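Local coordinates for protein acetyltransferase of GNAT family (Staphylococcus aureus subsp. aureus Mu50, PDB 3D8P) that probably transfers an acetyl group from acetyl-CoA to an acceptor that is not known here, as a GNAT-family acetyltransferase, at residues Leu17-Leu22 with Gln38-Ile44; Gly70-Leu74 with Gln110-Tyr116; Ile115-Asp121 with Asp153-Arg159. All coordinates share one frame; numbering follows the deposited sequence. Where two conformers were deposited one is given.

Contact 1. Residues Leu17-Leu22 with Gln38-Ile44; sequences LIEFIL and QPDLENI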
loop_
_atom_site.group_PDB
_atom_site.type_symbol
_atom_site.label_atom_id
_atom_site.label_comp_id
_atom_site.label_asym_id
_atom_site.label_seq_id
_atom_site.Cartn_x
_atom_site.Cartn_y
_atom_site.Cartn_z
ATOM N N LEU A 17 -5.477 -8.781 -9.156
ATOM C CA LEU A 17 -4.973 -8.079 -7.982
ATOM C C LEU A 17 -5.058 -8.941 -6.746
ATOM O O LEU A 17 -4.095 -9.094 -6.020
ATOM C CB LEU A 17 -5.764 -6.797 -7.741
ATOM C CG LEU A 17 -5.351 -5.982 -6.502
ATOM C CD1 LEU A 17 -3.916 -5.606 -6.634
ATOM C CD2 LEU A 17 -6.185 -4.725 -6.304
ATOM N N ILE A 18 -6.234 -9.509 -6.511
ATOM C CA ILE A 18 -6.442 -10.414 -5.385
ATOM C C ILE A 18 -5.502 -11.641 -5.413
ATOM O O ILE A 18 -4.880 -11.952 -4.388
ATOM C CB ILE A 18 -7.904 -10.836 -5.276
ATOM C CG1 ILE A 18 -8.764 -9.602 -4.947
ATOM C CG2 ILE A 18 -8.069 -11.893 -4.183
ATOM C CD1 ILE A 18 -10.247 -9.807 -5.178
ATOM N N GLU A 19 -5.369 -12.321 -6.550
ATOM C CA GLU A 19 -4.428 -13.449 -6.649
ATOM C C GLU A 19 -2.962 -13.062 -6.441
ATOM O O GLU A 19 -2.187 -13.841 -5.878
ATOM C CB GLU A 19 -4.539 -14.157 -7.982
ATOM C CG GLU A 19 -3.669 -15.413 -8.054
ATOM N N PHE A 20 -2.592 -11.870 -6.907
ATOM C CA PHE A 20 -1.242 -11.313 -6.730
ATOM C C PHE A 20 -0.923 -11.091 -5.261
ATOM O O PHE A 20 0.072 -11.570 -4.753
ATOM C CB PHE A 20 -1.124 -9.987 -7.510
ATOM C CG PHE A 20 0.185 -9.267 -7.332
ATOM C CD1 PHE A 20 1.297 -9.628 -8.071
ATOM C CD2 PHE A 20 0.298 -8.211 -6.447
ATOM C CE1 PHE A 20 2.487 -8.955 -7.915
ATOM C CE2 PHE A 20 1.492 -7.538 -6.293
ATOM C CZ PHE A 20 2.580 -7.905 -7.030
ATOM N N ILE A 21 -1.773 -10.348 -4.575
ATOM C CA ILE A 21 -1.566 -10.064 -3.172
ATOM C C ILE A 21 -1.554 -11.378 -2.352
ATOM O O ILE A 21 -0.612 -11.639 -1.600
ATOM C CB ILE A 21 -2.623 -9.036 -2.685
ATOM C CG1 ILE A 21 -2.346 -7.677 -3.346
ATOM C CG2 ILE A 21 -2.603 -8.922 -1.187
ATOM C CD1 ILE A 21 -3.248 -6.505 -2.917
ATOM N N LEU A 22 -2.576 -12.215 -2.530
ATOM C CA LEU A 22 -2.686 -13.476 -1.809
ATOM C C LEU A 22 -1.526 -14.452 -2.013
ATOM O O LEU A 22 -1.160 -15.153 -1.073
ATOM C CB LEU A 22 -3.994 -14.202 -2.173
ATOM C CG LEU A 22 -5.316 -13.677 -1.601
ATOM C CD1 LEU A 22 -6.516 -14.451 -2.225
ATOM C CD2 LEU A 22 -5.311 -13.780 -0.092
ATOM N N GLN A 38 -9.968 -9.924 3.825
ATOM C CA GLN A 38 -9.596 -8.679 3.153
ATOM C C GLN A 38 -10.707 -8.174 2.251
ATOM O O GLN A 38 -10.498 -7.994 1.051
ATOM C CB GLN A 38 -8.319 -8.921 2.351
ATOM C CG GLN A 38 -7.238 -9.645 3.181
ATOM C CD GLN A 38 -5.946 -9.858 2.432
ATOM O OE1 GLN A 38 -5.156 -8.932 2.268
ATOM N NE2 GLN A 38 -5.712 -11.090 2.002
ATOM N N PRO A 39 -11.894 -7.908 2.836
ATOM C CA PRO A 39 -13.027 -7.428 2.040
ATOM C C PRO A 39 -12.778 -6.140 1.250
ATOM O O PRO A 39 -13.420 -5.948 0.237
ATOM C CB PRO A 39 -14.139 -7.234 3.087
ATOM C CG PRO A 39 -13.402 -7.173 4.445
ATOM C CD PRO A 39 -12.239 -8.056 4.275
ATOM N N ASP A 40 -11.879 -5.262 1.693
ATOM C CA ASP A 40 -11.601 -4.021 0.950
ATOM C C ASP A 40 -11.191 -4.321 -0.472
ATOM O O ASP A 40 -11.540 -3.565 -1.365
ATOM C CB ASP A 40 -10.537 -3.116 1.618
ATOM C CG ASP A 40 -9.234 -3.844 1.916
ATOM O OD1 ASP A 40 -9.298 -4.887 2.601
ATOM O OD2 ASP A 40 -8.153 -3.334 1.512
ATOM N N LEU A 41 -10.495 -5.438 -0.682
ATOM C CA LEU A 41 -10.090 -5.848 -2.024
ATOM C C LEU A 41 -11.264 -6.249 -2.943
ATOM O O LEU A 41 -11.109 -6.275 -4.147
ATOM C CB LEU A 41 -9.068 -6.984 -1.955
ATOM C CG LEU A 41 -7.751 -6.745 -1.234
ATOM C CD1 LEU A 41 -6.876 -8.015 -1.314
ATOM C CD2 LEU A 41 -7.040 -5.498 -1.799
ATOM N N GLU A 42 -12.430 -6.542 -2.379
ATOM C CA GLU A 42 -13.600 -6.910 -3.170
ATOM C C GLU A 42 -14.225 -5.712 -3.890
ATOM O O GLU A 42 -14.950 -5.889 -4.872
ATOM C CB GLU A 42 -14.698 -7.536 -2.274
ATOM C CG GLU A 42 -14.315 -8.822 -1.561
ATOM C CD GLU A 42 -13.869 -9.940 -2.504
ATOM O OE1 GLU A 42 -14.196 -9.906 -3.718
ATOM O OE2 GLU A 42 -13.192 -10.873 -2.017
ATOM N N ASN A 43 -13.989 -4.514 -3.357
ATOM C CA ASN A 43 -14.605 -3.295 -3.854
ATOM C C ASN A 43 -13.532 -2.162 -3.782
ATOM O O ASN A 43 -13.669 -1.283 -2.966
ATOM C CB ASN A 43 -15.864 -2.874 -2.981
ATOM C CG ASN A 43 -16.938 -4.040 -2.694
ATOM O OD1 ASN A 43 -16.744 -4.909 -1.826
ATOM N ND2 ASN A 43 -18.119 -3.933 -3.331
ATOM N N ILE A 44 -12.482 -2.196 -4.611
ATOM C CA ILE A 44 -11.383 -1.214 -4.557
ATOM C C ILE A 44 -11.853 0.180 -4.932
ATOM O O ILE A 44 -11.464 1.139 -4.261
ATOM C CB ILE A 44 -10.103 -1.582 -5.450
ATOM C CG1 ILE A 44 -9.345 -2.827 -4.961
ATOM C CG2 ILE A 44 -9.084 -0.446 -5.485
ATOM C CD1 ILE A 44 -8.579 -2.680 -3.694
#
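Leu41 puts its side chain against two residues one turn apart on helix 14-28, Ile18 and Ile21. Its CD2 methyl meets CD1 of Ile21 tip to tip at 4.1 Å, while closer to the backbone the ethyl arm of Ile18 slides past in the opposite direction, CG1 of Ile18 lying 4.0 Å from CB of Leu41. The CD1 methyl of Ile18 runs on to the carbonyl O of Leu41, 3.8 Å away. That reach comes from an extended arm, with CD1 of Ile18 swung out trans to CA (chi2 164°). At one end of the contact CD2 of Leu17 touches CG1 of Ile44 at 3.9 Å, again end against end. At the other, CD2 of Leu22 passes the amide of Gln38 and comes within 3.4 Å of its NE2.

Around this apolar strip the polar groups look elsewhere. The Gln38 amide is gripped from both ends: OE1 accepts from Gln25 and Lys83, and NE2 donates to the carbonyl O of Asp34, a residue of the calcium site. Glu42 forms a salt bridge with Arg35. The turn itself is held by backbone bonds from Leu41 N to Gln38 O (3.1 Å) and from Glu42 N to Pro39 O (2.9 Å), which present Leu41 to the helix. On their sheet-facing side Leu17 and Ile21 also touch strands, Leu17 54-59 and 65-73, Ile21 78-86.

The two segments are thus joined by van der Waals contact alone, and the connection from helix 14-28 to helix 44-49 is packed against the first of them. The buried amide of Gln38 has its hydrogen-bonding needs met by residues beyond the contact, which probably fixes its rotation and links this packing to the backbone of the calcium-binding loop.

Contact 2. Residues Gly70-Leu74 with Gln110-Tyr116; sequences GLIRL and QNIDGIY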
loop_
_atom_site.group_PDB
_atom_site.type_symbol
_atom_site.label_atom_id
_atom_site.label_comp_id
_atom_site.label_asym_id
_atom_site.label_seq_id
_atom_site.Cartn_x
_atom_site.Cartn_y
_atom_site.Cartn_z
ATOM N N GLY A 70 -1.910 1.121 -2.093
ATOM C CA GLY A 70 -3.161 1.782 -1.762
ATOM C C GLY A 70 -2.979 2.865 -0.705
ATOM O O GLY A 70 -2.013 2.858 0.057
ATOM N N LEU A 71 -3.919 3.798 -0.673
ATOM C CA LEU A 71 -3.946 4.834 0.336
ATOM C C LEU A 71 -5.375 5.101 0.728
ATOM O O LEU A 71 -6.257 5.289 -0.153
ATOM C CB LEU A 71 -3.333 6.150 -0.176
ATOM C CG LEU A 71 -3.129 7.244 0.888
ATOM C CD1 LEU A 71 -1.751 7.168 1.542
ATOM C CD2 LEU A 71 -3.346 8.624 0.354
ATOM N N ILE A 72 -5.629 5.118 2.038
ATOM C CA ILE A 72 -6.913 5.624 2.530
ATOM C C ILE A 72 -6.726 6.979 3.201
ATOM O O ILE A 72 -5.722 7.265 3.837
ATOM C CB ILE A 72 -7.711 4.636 3.451
ATOM C CG1 ILE A 72 -6.923 4.268 4.692
ATOM C CG2 ILE A 72 -8.124 3.376 2.658
ATOM C CD1 ILE A 72 -7.772 3.644 5.821
ATOM N N ARG A 73 -7.736 7.808 3.056
ATOM C CA ARG A 73 -7.774 9.096 3.663
ATOM C C ARG A 73 -8.383 9.019 5.076
ATOM O O ARG A 73 -9.439 8.439 5.271
ATOM C CB ARG A 73 -8.553 10.043 2.748
ATOM C CG ARG A 73 -8.617 11.431 3.302
ATOM C CD ARG A 73 -8.677 12.482 2.242
ATOM N NE ARG A 73 -8.253 13.753 2.832
ATOM C CZ ARG A 73 -7.830 14.806 2.140
ATOM N NH1 ARG A 73 -7.753 14.752 0.814
ATOM N NH2 ARG A 73 -7.464 15.913 2.785
ATOM N N LEU A 74 -7.681 9.581 6.062
ATOM C CA LEU A 74 -8.145 9.601 7.463
ATOM C C LEU A 74 -8.707 10.971 7.761
ATOM O O LEU A 74 -8.724 11.804 6.879
ATOM C CB LEU A 74 -6.981 9.341 8.410
ATOM C CG LEU A 74 -6.129 8.098 8.174
ATOM C CD1 LEU A 74 -5.068 8.047 9.276
ATOM C CD2 LEU A 74 -7.016 6.820 8.122
ATOM N N GLN A 110 -3.526 16.657 -3.180
ATOM C CA GLN A 110 -4.768 16.553 -2.427
ATOM C C GLN A 110 -4.716 17.099 -0.998
ATOM O O GLN A 110 -5.648 16.885 -0.232
ATOM C CB GLN A 110 -5.263 15.110 -2.473
ATOM C CG GLN A 110 -5.721 14.728 -3.890
ATOM C CD GLN A 110 -6.056 13.262 -4.054
ATOM O OE1 GLN A 110 -6.252 12.535 -3.073
ATOM N NE2 GLN A 110 -6.128 12.813 -5.313
ATOM N N ASN A 111 -3.661 17.844 -0.671
ATOM C CA ASN A 111 -3.477 18.453 0.664
ATOM C C ASN A 111 -3.451 17.476 1.848
ATOM O O ASN A 111 -4.026 17.741 2.915
ATOM C CB ASN A 111 -4.529 19.554 0.872
ATOM C CG ASN A 111 -4.389 20.671 -0.149
ATOM O OD1 ASN A 111 -3.340 21.320 -0.222
ATOM N ND2 ASN A 111 -5.434 20.885 -0.961
ATOM N N ILE A 112 -2.803 16.335 1.637
ATOM C CA ILE A 112 -2.615 15.343 2.688
ATOM C C ILE A 112 -1.260 15.636 3.313
ATOM O O ILE A 112 -0.254 15.749 2.619
ATOM C CB ILE A 112 -2.729 13.906 2.156
ATOM C CG1 ILE A 112 -4.181 13.632 1.750
ATOM C CG2 ILE A 112 -2.259 12.884 3.192
ATOM C CD1 ILE A 112 -4.370 12.332 0.997
ATOM N N ASP A 113 -1.265 15.786 4.631
ATOM C CA ASP A 113 -0.101 16.163 5.414
ATOM C C ASP A 113 0.838 15.034 5.797
ATOM O O ASP A 113 2.012 15.275 6.116
ATOM C CB ASP A 113 -0.583 16.850 6.690
ATOM C CG ASP A 113 -1.166 18.222 6.409
ATOM O OD1 ASP A 113 -0.689 18.851 5.452
ATOM O OD2 ASP A 113 -2.085 18.661 7.126
ATOM N N GLY A 114 0.354 13.805 5.748
ATOM C CA GLY A 114 1.177 12.702 6.210
ATOM C C GLY A 114 0.570 11.374 5.916
ATOM O O GLY A 114 -0.592 11.314 5.606
ATOM N N ILE A 115 1.383 10.332 6.093
ATOM C CA ILE A 115 1.055 8.961 5.778
ATOM C C ILE A 115 1.469 8.057 6.923
ATOM O O ILE A 115 2.662 7.976 7.271
ATOM C CB ILE A 115 1.820 8.472 4.483
ATOM C CG1 ILE A 115 1.590 9.428 3.301
ATOM C CG2 ILE A 115 1.421 7.027 4.128
ATOM C CD1 ILE A 115 2.351 9.072 2.032
ATOM N N TYR A 116 0.472 7.398 7.511
ATOM C CA TYR A 116 0.669 6.397 8.530
ATOM C C TYR A 116 0.598 5.032 7.872
ATOM O O TYR A 116 -0.002 4.881 6.826
ATOM C CB TYR A 116 -0.438 6.478 9.597
ATOM C CG TYR A 116 -0.334 7.646 10.538
ATOM C CD1 TYR A 116 0.395 7.534 11.708
ATOM C CD2 TYR A 116 -0.985 8.852 10.290
ATOM C CE1 TYR A 116 0.499 8.577 12.587
ATOM C CE2 TYR A 116 -0.869 9.924 11.182
ATOM C CZ TYR A 116 -0.135 9.757 12.336
ATOM O OH TYR A 116 0.008 10.758 13.258
#
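A Schellman motif ends helix 95-109, and the chain leaving it towards strand 114-119 packs under the end of strand 65-73. Asn111, with positive phi, is the C-prime residue; the turn leaves the carbonyl of Gln110 facing Arg73. NH1 of Arg73 donates to O of Gln110 at 3.2 Å, bent at the hydrogen (146°), with the oxygen 22° out of the guanidinium plane. Ile112 lies beneath that flat group: its CG1 sits over the centre of one face, 3.9 Å from CZ of Arg73. Trans at chi1 (-179°) and only modestly bent at chi2, the arginine chain reaches this far. NH2 of Arg73 has a second partner in Asn77, so the guanidinium is held by polar bonds to two different loops as well as by the isoleucine.

Farther in, Leu71 splits its methyls between two isoleucines. CD2 of Leu71 meets CD1 of Ile112 end to end at 3.9 Å, while CD1 of Leu71 touches CG2 of Ile115 at 4.1 Å, the two side chains crossing at about a right angle. Cys107 of helix 95-109 touches all three residues, and Ser79 of the intervening strand 78-86 lies under them. On the other face of the sheet, CD1 of Leu74 approaches CD2 of Tyr116 at 4.3 Å.

In the GNAT fold this is the second half of a beta-alpha-beta crossover, strand 78-86, helix 95-109, strand 114-119, with Leu71 packing against it.

Contact 3. Residues Ile115-Asp121 with Asp153-Arg159; sequences IYLGTID and DNRFYYR. With EDO (1,2-ethanediol), chain G; EDO (1,2-ethanediol), chain F.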
loop_
_atom_site.group_PDB
_atom_site.type_symbol
_atom_site.label_atom_id
_atom_site.label_comp_id
_atom_site.label_asym_id
_atom_site.label_seq_id
_atom_site.Cartn_x
_atom_site.Cartn_y
_atom_site.Cartn_z
ATOM N N ILE A 115 1.383 10.332 6.093
ATOM C CA ILE A 115 1.055 8.961 5.778
ATOM C C ILE A 115 1.469 8.057 6.923
ATOM O O ILE A 115 2.662 7.976 7.271
ATOM C CB ILE A 115 1.820 8.472 4.483
ATOM C CG1 ILE A 115 1.590 9.428 3.301
ATOM C CG2 ILE A 115 1.421 7.027 4.128
ATOM C CD1 ILE A 115 2.351 9.072 2.032
ATOM N N TYR A 116 0.472 7.398 7.511
ATOM C CA TYR A 116 0.669 6.397 8.530
ATOM C C TYR A 116 0.598 5.032 7.872
ATOM O O TYR A 116 -0.002 4.881 6.826
ATOM C CB TYR A 116 -0.438 6.478 9.597
ATOM C CG TYR A 116 -0.334 7.646 10.538
ATOM C CD1 TYR A 116 0.395 7.534 11.708
ATOM C CD2 TYR A 116 -0.985 8.852 10.290
ATOM C CE1 TYR A 116 0.499 8.577 12.587
ATOM C CE2 TYR A 116 -0.869 9.924 11.182
ATOM C CZ TYR A 116 -0.135 9.757 12.336
ATOM O OH TYR A 116 0.008 10.758 13.258
ATOM N N LEU A 117 1.193 4.026 8.492
ATOM C CA LEU A 117 0.996 2.651 8.062
ATOM C C LEU A 117 1.255 1.714 9.222
ATOM O O LEU A 117 1.990 2.043 10.149
ATOM C CB LEU A 117 1.887 2.291 6.855
ATOM C CG LEU A 117 3.400 2.154 6.997
ATOM C CD1 LEU A 117 3.797 0.758 7.405
ATOM C CD2 LEU A 117 4.099 2.553 5.738
ATOM N N GLY A 118 0.611 0.555 9.164
ATOM C CA GLY A 118 0.889 -0.563 10.048
ATOM C C GLY A 118 1.318 -1.712 9.139
ATOM O O GLY A 118 0.835 -1.837 8.015
ATOM N N THR A 119 2.220 -2.552 9.620
ATOM C CA THR A 119 2.679 -3.709 8.872
ATOM C C THR A 119 3.050 -4.821 9.871
ATOM O O THR A 119 3.060 -4.607 11.072
ATOM C CB THR A 119 3.821 -3.313 7.891
ATOM O OG1 THR A 119 4.097 -4.404 7.012
ATOM C CG2 THR A 119 5.090 -2.873 8.623
ATOM N N ILE A 120 3.381 -6.012 9.381
ATOM C CA ILE A 120 3.673 -7.168 10.249
ATOM C C ILE A 120 5.184 -7.368 10.288
ATOM O O ILE A 120 5.863 -6.968 9.337
ATOM C CB ILE A 120 2.992 -8.451 9.714
ATOM C CG1 ILE A 120 1.509 -8.205 9.387
ATOM C CG2 ILE A 120 3.102 -9.572 10.728
ATOM C CD1 ILE A 120 0.616 -8.030 10.627
ATOM N N ASP A 121 5.724 -7.996 11.341
ATOM C CA ASP A 121 7.171 -8.126 11.438
ATOM C C ASP A 121 7.718 -9.066 10.363
ATOM O O ASP A 121 8.908 -9.008 10.047
ATOM C CB ASP A 121 7.594 -8.574 12.846
ATOM C CG ASP A 121 8.840 -7.853 13.330
ATOM O OD1 ASP A 121 9.338 -6.995 12.568
ATOM O OD2 ASP A 121 9.304 -8.120 14.464
ATOM N N ASP A 153 -1.254 -6.256 12.509
ATOM C CA ASP A 153 -0.120 -5.333 12.491
ATOM C C ASP A 153 0.548 -5.228 13.843
ATOM O O ASP A 153 -0.107 -5.188 14.887
ATOM C CB ASP A 153 -0.562 -3.948 12.115
ATOM C CG ASP A 153 -0.984 -3.856 10.707
ATOM O OD1 ASP A 153 -0.467 -4.672 9.918
ATOM O OD2 ASP A 153 -1.811 -2.964 10.381
ATOM N N ASN A 154 1.860 -5.156 13.807
ATOM C CA ASN A 154 2.629 -4.976 15.009
ATOM C C ASN A 154 3.729 -3.940 14.876
ATOM O O ASN A 154 4.485 -3.723 15.840
ATOM C CB ASN A 154 3.191 -6.330 15.466
ATOM C CG ASN A 154 3.762 -7.158 14.316
ATOM O OD1 ASN A 154 4.726 -6.750 13.678
ATOM N ND2 ASN A 154 3.182 -8.339 14.073
ATOM N N ARG A 155 3.877 -3.330 13.704
ATOM C CA ARG A 155 4.871 -2.271 13.539
ATOM C C ARG A 155 4.182 -1.116 12.838
ATOM O O ARG A 155 3.441 -1.322 11.850
ATOM C CB ARG A 155 6.096 -2.738 12.724
ATOM C CG ARG A 155 6.815 -4.019 13.216
ATOM C CD ARG A 155 7.819 -3.791 14.303
ATOM N NE ARG A 155 8.936 -2.957 13.860
ATOM C CZ ARG A 155 10.133 -3.374 13.448
ATOM N NH1 ARG A 155 10.442 -4.665 13.355
ATOM N NH2 ARG A 155 11.039 -2.466 13.115
ATOM N N PHE A 156 4.416 0.095 13.339
ATOM C CA PHE A 156 3.734 1.297 12.840
ATOM C C PHE A 156 4.720 2.363 12.442
ATOM O O PHE A 156 5.749 2.521 13.067
ATOM C CB PHE A 156 2.741 1.836 13.890
ATOM C CG PHE A 156 1.739 0.819 14.300
ATOM C CD1 PHE A 156 0.621 0.571 13.493
ATOM C CD2 PHE A 156 1.949 0.058 15.429
ATOM C CE1 PHE A 156 -0.288 -0.426 13.842
ATOM C CE2 PHE A 156 1.076 -0.963 15.766
ATOM C CZ PHE A 156 -0.060 -1.175 14.993
ATOM N N TYR A 157 4.389 3.096 11.399
ATOM C CA TYR A 157 5.273 4.086 10.853
ATOM C C TYR A 157 4.507 5.320 10.383
ATOM O O TYR A 157 3.306 5.278 10.166
ATOM C CB TYR A 157 6.070 3.502 9.676
ATOM C CG TYR A 157 6.996 2.367 10.003
ATOM C CD1 TYR A 157 6.527 1.058 10.053
ATOM C CD2 TYR A 157 8.343 2.582 10.230
ATOM C CE1 TYR A 157 7.384 -0.012 10.336
ATOM C CE2 TYR A 157 9.214 1.510 10.499
ATOM C CZ TYR A 157 8.717 0.226 10.556
ATOM O OH TYR A 157 9.537 -0.836 10.838
ATOM N N TYR A 158 5.238 6.419 10.241
ATOM C CA TYR A 158 4.693 7.679 9.784
ATOM C C TYR A 158 5.730 8.432 8.939
ATOM O O TYR A 158 6.915 8.483 9.258
ATOM C CB TYR A 158 4.209 8.568 10.951
ATOM C CG TYR A 158 3.741 9.948 10.502
ATOM C CD1 TYR A 158 2.461 10.152 10.015
ATOM C CD2 TYR A 158 4.601 11.050 10.573
ATOM C CE1 TYR A 158 2.047 11.432 9.584
ATOM C CE2 TYR A 158 4.210 12.306 10.153
ATOM C CZ TYR A 158 2.921 12.493 9.653
ATOM O OH TYR A 158 2.524 13.752 9.263
ATOM N N ARG A 159 5.241 8.993 7.840
ATOM C CA ARG A 159 6.015 9.860 7.001
ATOM C C ARG A 159 5.293 11.180 6.880
ATOM O O ARG A 159 4.148 11.226 6.444
ATOM C CB ARG A 159 6.199 9.285 5.597
ATOM C CG ARG A 159 6.919 10.261 4.674
ATOM C CD ARG A 159 7.496 9.591 3.449
ATOM N NE ARG A 159 8.128 10.582 2.581
ATOM C CZ ARG A 159 8.653 10.319 1.387
ATOM N NH1 ARG A 159 8.630 9.098 0.876
ATOM N NH2 ARG A 159 9.171 11.304 0.677
HETATM C C1 EDO G . 1.222 -0.821 4.714
HETATM O O1 EDO G . 0.580 -1.999 5.183
HETATM C C2 EDO G . 1.342 -0.831 3.204
HETATM O O2 EDO G . 1.335 -2.191 2.801
HETATM C C1 EDO F . 3.329 -5.375 2.891
HETATM O O1 EDO F . 2.191 -4.592 2.489
HETATM C C2 EDO F . 4.453 -4.483 3.385
HETATM O O2 EDO F . 4.087 -3.845 4.624
#
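With CG anti to the backbone N (chi1 175°), the ring of Tyr158 swings over its neighbour Tyr116, whose own CG lies anti to the carbonyl carbon (chi1 -74°). An edge-to-face pair results: CD1 of Tyr158 stands over the centre of the Tyr116 ring, 3.5 Å from CZ of Tyr116, with the planes at 50°. On the opposite face of the sheet CD1 of Leu117 packs on CD1 of Tyr157 at 3.8 Å, and Thr119 CG2 lies near Tyr157 CE1. The hydroxyl of Tyr157 is bonded to Gln127 of helix 124-132, which also covers Thr119.

Strands 114-119 and 155-160 run antiparallel here, as neighbours in the mixed central sheet of the GNAT fold. Paired backbone bonds join Ile115 to Arg159 and Leu117 to Tyr157. CD1 of Phe156 comes to 3.6 Å from CA of Gly118. The pairing then ends in a classic beta bulge. Asn154 and Arg155 both face Thr119, whose carbonyl O takes the N-H of each at 3.0 Å, while Thr119 N donates to Arg155 O at 2.8 Å.

The side chain of Arg155, bent at chi2 and chi3, turns from the bulge to Asp121: in one conformer NH1 of Arg155 lies 2.7 Å from Asp121 OD1, a salt bridge with a weak hydrogen bond, doubtful because Asp121 has two conformers. NE of Arg155 also pairs with Glu137. Two ethanediols, probably from the crystallisation liquor, lie between strands 78-86 and 114-119, both bonded to Met84; one donates to Gly118 O, the other sits doubtfully close to Thr119 OG1. They may mark where GNAT relatives bind acetyl-CoA.

How the contacts relate
Along the chain the three contacts come in series, with contact 1 closing before contact 2 opens and contact 2 before contact 3. Contacts 2 and 3 share Ile115 and Tyr116 on strand 114-119 and have centres about 14 Å apart; they touch where Tyr158 OH lies 3.5 Å from Gly114 CA. Contact 1 stands apart, its centre about 20 Å from that of contact 2 and 19 Å from that of contact 3, but helix 14-28 packs on strands 65-73 and 78-86 of the same sheet. One mixed sheet therefore connects all three: contact 1 packs the connection to helix 44-49 on helix 14-28, contact 2 bridges across strand 78-86, and contact 3 pairs adjacent strands.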